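PDB 5CE6: FACT-Spt16 from Cicer arietinum, which probably serves as a histone-binding module of the FACT histone chaperone, consistent with recognition of histones H3-H4 during transcription. Local coordinates for residues E201-T204 against Y205-A209; I434-K437 against D438-D441. One frame throughout, in Å; residues are numbered along the deposited sequence.

Contact 1. Residues E201-T204 against Y205-A209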
# COMPACT_ATOMS: atom_id res chain seq x y z
N GLU A 201 -15.35 9.24 0.57
CA GLU A 201 -14.31 10.21 0.94
C GLU A 201 -12.93 9.63 0.68
O GLU A 201 -12.06 10.29 0.10
CB GLU A 201 -14.46 10.61 2.42
CG GLU A 201 -13.34 11.51 2.93
CD GLU A 201 -13.51 11.86 4.39
OE1 GLU A 201 -14.47 11.38 5.01
OE2 GLU A 201 -12.68 12.63 4.92
N GLU A 202 -12.74 8.37 1.07
CA GLU A 202 -11.44 7.72 0.91
C GLU A 202 -11.10 7.55 -0.56
O GLU A 202 -9.96 7.74 -0.97
CB GLU A 202 -11.41 6.37 1.63
CG GLU A 202 -11.60 6.45 3.15
CD GLU A 202 -11.57 5.08 3.78
OE1 GLU A 202 -12.53 4.32 3.56
OE2 GLU A 202 -10.58 4.74 4.48
N ILE A 203 -12.11 7.20 -1.35
CA ILE A 203 -11.90 7.05 -2.79
C ILE A 203 -11.48 8.38 -3.41
O ILE A 203 -10.65 8.42 -4.31
CB ILE A 203 -13.15 6.48 -3.47
CG1 ILE A 203 -13.25 4.98 -3.15
CG2 ILE A 203 -13.12 6.69 -4.98
CD1 ILE A 203 -14.63 4.40 -3.43
N THR A 204 -12.04 9.47 -2.91
CA THR A 204 -11.65 10.78 -3.40
C THR A 204 -10.17 11.06 -3.14
O THR A 204 -9.45 11.52 -4.03
CB THR A 204 -12.51 11.88 -2.79
OG1 THR A 204 -13.83 11.76 -3.33
CG2 THR A 204 -11.95 13.27 -3.12
N TYR A 205 -9.70 10.77 -1.92
CA TYR A 205 -8.29 10.97 -1.59
C TYR A 205 -7.37 10.11 -2.46
O TYR A 205 -6.31 10.58 -2.89
CB TYR A 205 -8.03 10.72 -0.10
CG TYR A 205 -8.86 11.63 0.80
CD1 TYR A 205 -9.35 12.85 0.32
CD2 TYR A 205 -9.16 11.27 2.10
CE1 TYR A 205 -10.11 13.68 1.13
CE2 TYR A 205 -9.93 12.10 2.92
CZ TYR A 205 -10.39 13.30 2.42
OH TYR A 205 -11.17 14.14 3.21
N ILE A 206 -7.76 8.87 -2.72
CA ILE A 206 -6.98 8.00 -3.60
C ILE A 206 -6.94 8.55 -5.03
O ILE A 206 -5.90 8.53 -5.69
CB ILE A 206 -7.52 6.55 -3.58
CG1 ILE A 206 -7.34 5.95 -2.18
CG2 ILE A 206 -6.85 5.68 -4.66
CD1 ILE A 206 -8.04 4.61 -1.95
N LYS A 207 -8.08 9.04 -5.52
CA LYS A 207 -8.10 9.65 -6.85
C LYS A 207 -7.22 10.89 -6.91
O LYS A 207 -6.53 11.10 -7.91
CB LYS A 207 -9.53 10.02 -7.26
CG LYS A 207 -10.42 8.83 -7.51
CD LYS A 207 -11.84 9.31 -7.84
CE LYS A 207 -12.71 8.21 -8.41
NZ LYS A 207 -14.07 8.74 -8.76
N ARG A 208 -7.25 11.72 -5.86
CA ARG A 208 -6.37 12.89 -5.80
C ARG A 208 -4.91 12.44 -5.87
O ARG A 208 -4.13 12.99 -6.63
CB ARG A 208 -6.60 13.71 -4.52
CG ARG A 208 -8.03 14.24 -4.36
CD ARG A 208 -8.34 15.41 -5.28
NE ARG A 208 -9.73 15.87 -5.14
CZ ARG A 208 -10.70 15.58 -6.00
NH1 ARG A 208 -10.44 14.83 -7.07
NH2 ARG A 208 -11.94 16.02 -5.79
N ALA A 209 -4.57 11.44 -5.07
CA ALA A 209 -3.22 10.88 -5.03
C ALA A 209 -2.84 10.36 -6.41
O ALA A 209 -1.76 10.66 -6.92
CB ALA A 209 -3.12 9.78 -4.00
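The hydroxyl of Tyr-205 donates a hydrogen bond to the carboxylate of Glu-201, one helical turn earlier, with OH and OE2 2.7 Å apart. The acceptor is approached on its anti side, 17° out of the carboxylate plane, and the carboxylate stands steeply to the ring, their planes 79° apart. Glu-201 reaches this position with a fully stretched chain: CG lies opposite the backbone N (chi1 174°), and its CG comes within 3.5 Å of Tyr-205 CE2. An extended glutamate is long enough to bring OE2 up to the hydroxyl of the tyrosine four residues on. The Glu-201 backbone O accepts a hydrogen bond from the amide N of Tyr-205 at 3.1 Å and also lies over the centre of the ring, 3.5 Å above its plane.

Further along the helix, Thr-204 CG2 sits over one face of the Arg-208 guanidinium, 3.8 Å from NH2 and offset toward the rim, the two side chains running side by side. Ile-203 CG2 meets the aliphatic part of Lys-207 at CE, also 3.8 Å away, so the lysine offers methylene to the isoleucine while its amine goes beyond.

Beneath these pairs runs regular i to i+4 backbone bonding. At the start of helix 200-230, Glu-202 accepts the amide of Ser-199, as one half of a capping box does, and its other oxygen bonds the hydroxyl of Tyr-309. Ile-206 packs inward on strands 309-319 and 424-435.

Glu-201, Thr-204, Tyr-205 and Arg-208 thus lie on the more exposed side of the helix, while Glu-202, Ile-203 and Ile-206 are buried. The buried Glu-202 carboxylate has both oxygens bonded, and the nearby helix N-terminus would probably favour its negative charge.

Contact 2. Residues I434-K437 against D438-D441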
# COMPACT_ATOMS: atom_id res chain seq x y z
N ILE A 434 -10.15 1.77 -9.26
CA ILE A 434 -11.19 1.84 -8.24
C ILE A 434 -12.34 0.97 -8.69
O ILE A 434 -12.79 1.08 -9.83
CB ILE A 434 -11.72 3.28 -8.08
CG1 ILE A 434 -10.57 4.27 -7.91
CG2 ILE A 434 -12.71 3.36 -6.91
CD1 ILE A 434 -10.00 4.30 -6.55
N ILE A 435 -12.81 0.08 -7.82
CA ILE A 435 -13.92 -0.79 -8.20
C ILE A 435 -15.22 -0.12 -7.82
O ILE A 435 -15.54 -0.02 -6.64
CB ILE A 435 -13.89 -2.16 -7.50
CG1 ILE A 435 -12.52 -2.84 -7.68
CG2 ILE A 435 -15.04 -3.05 -8.02
CD1 ILE A 435 -12.05 -2.96 -9.13
N ASN A 436 -15.96 0.35 -8.81
CA ASN A 436 -17.30 0.84 -8.52
C ASN A 436 -18.31 -0.23 -8.91
O ASN A 436 -17.96 -1.22 -9.55
CB ASN A 436 -17.57 2.16 -9.25
CG ASN A 436 -16.59 3.26 -8.85
OD1 ASN A 436 -16.45 3.58 -7.67
ND2 ASN A 436 -15.90 3.83 -9.83
N LYS A 437 -19.56 -0.03 -8.52
CA LYS A 437 -20.60 -1.02 -8.78
C LYS A 437 -20.78 -1.29 -10.27
O LYS A 437 -20.93 -2.43 -10.70
CB LYS A 437 -21.93 -0.56 -8.17
CG LYS A 437 -23.09 -1.48 -8.44
CD LYS A 437 -24.08 -1.43 -7.28
CE LYS A 437 -25.48 -1.16 -7.78
NZ LYS A 437 -25.79 -2.02 -8.95
N ASP A 438 -20.72 -0.22 -11.06
CA ASP A 438 -21.08 -0.28 -12.47
C ASP A 438 -19.89 -0.19 -13.43
O ASP A 438 -20.03 -0.47 -14.62
CB ASP A 438 -22.06 0.84 -12.78
CG ASP A 438 -21.56 2.20 -12.31
OD1 ASP A 438 -20.82 2.25 -11.31
OD2 ASP A 438 -21.91 3.21 -12.96
N LYS A 439 -18.73 0.21 -12.93
CA LYS A 439 -17.55 0.32 -13.77
C LYS A 439 -16.28 0.32 -12.94
O LYS A 439 -16.29 0.63 -11.75
CB LYS A 439 -17.60 1.59 -14.63
CG LYS A 439 -17.33 2.88 -13.86
CD LYS A 439 -17.51 4.10 -14.74
CE LYS A 439 -17.71 5.37 -13.91
NZ LYS A 439 -16.48 5.81 -13.19
N THR A 440 -15.18 -0.03 -13.59
CA THR A 440 -13.89 -0.03 -12.94
C THR A 440 -13.09 1.14 -13.48
O THR A 440 -12.86 1.24 -14.68
CB THR A 440 -13.18 -1.36 -13.20
OG1 THR A 440 -13.89 -2.40 -12.50
CG2 THR A 440 -11.72 -1.32 -12.74
N ASP A 441 -12.69 2.04 -12.58
CA ASP A 441 -12.03 3.29 -12.96
C ASP A 441 -10.52 3.15 -12.88
O ASP A 441 -10.00 2.87 -11.81
CB ASP A 441 -12.46 4.43 -12.04
CG ASP A 441 -13.93 4.75 -12.15
OD1 ASP A 441 -14.54 4.41 -13.18
OD2 ASP A 441 -14.48 5.35 -11.20
O HOH W 1 -16.48 -2.61 -11.68
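Asp-438 follows Lys-437 at the tip of the turn and folds its carboxylate back toward the incoming strand, OD1 lying 3.8 Å from CB of Asn-436. Its CG is wedged between the backbone N and the carbonyl carbon (chi1 52°), which keeps the group over the turn. Lys-437 and Asp-438 have the backbone angles of a type I turn, and both are exposed, as suits charged residues at a tip.

Lys-439 next receives the amide of Asn-436 on its carbonyl, N to O 3.0 Å, a somewhat bent bond. Its own amide N is buried here and finds no partner in the model. The side chain curls at its end to bring NZ to OD1 of Asp-441, a salt bridge modelled at a very short 2.4 Å, so its exact length is doubtful.

Thr-440 pairs with Ile-435 without backbone bonds, and the two side chains lie alongside one another, CG2 of Thr-440 being 4.0 Å from CD1 of Ile-435. A beta-branched residue fits a strand edge, and its hydroxyl has its own work: OG1 bonds Leu-343 O and a water, which in turn donates to Asn-436 O.

Asp-441 closes the pairing. Its N and O both bond Ile-434, with Ile-434 N to Asp-441 O at 2.8 Å. Besides the salt bridge at OD1, its OD2 is modelled 2.5 Å from ND2 of Asn-436; the side chains cross at about a right angle, amide and carboxylate planes 61° apart.

The whole is an antiparallel beta-hairpin whose four-residue connection, 436-439, is closed by one backbone bond; it joins strands 424-435 and 440-442 at the outer edge of an antiparallel sheet in the M24 metallopeptidase-like domain.

In the fold
Contact 1 comes first along the chain, in the opening turns of helix 200-230, and contact 2 follows more than 200 residues later at the hairpin of strands 424-435 and 440-442. Their centres nevertheless lie about 14 Å apart, on the same side of the chain's centre. Ile-434 joins them: its CG2 is 3.9 Å from Ile-203 CG2, and its CD1 equally far from Ile-206 CG2, so the helix packs against the hairpin strand through branched aliphatic side chains. The beginning and end of the M24-like region are thereby brought together, consistent with a pita-bread fold in which helices cover curved sheets.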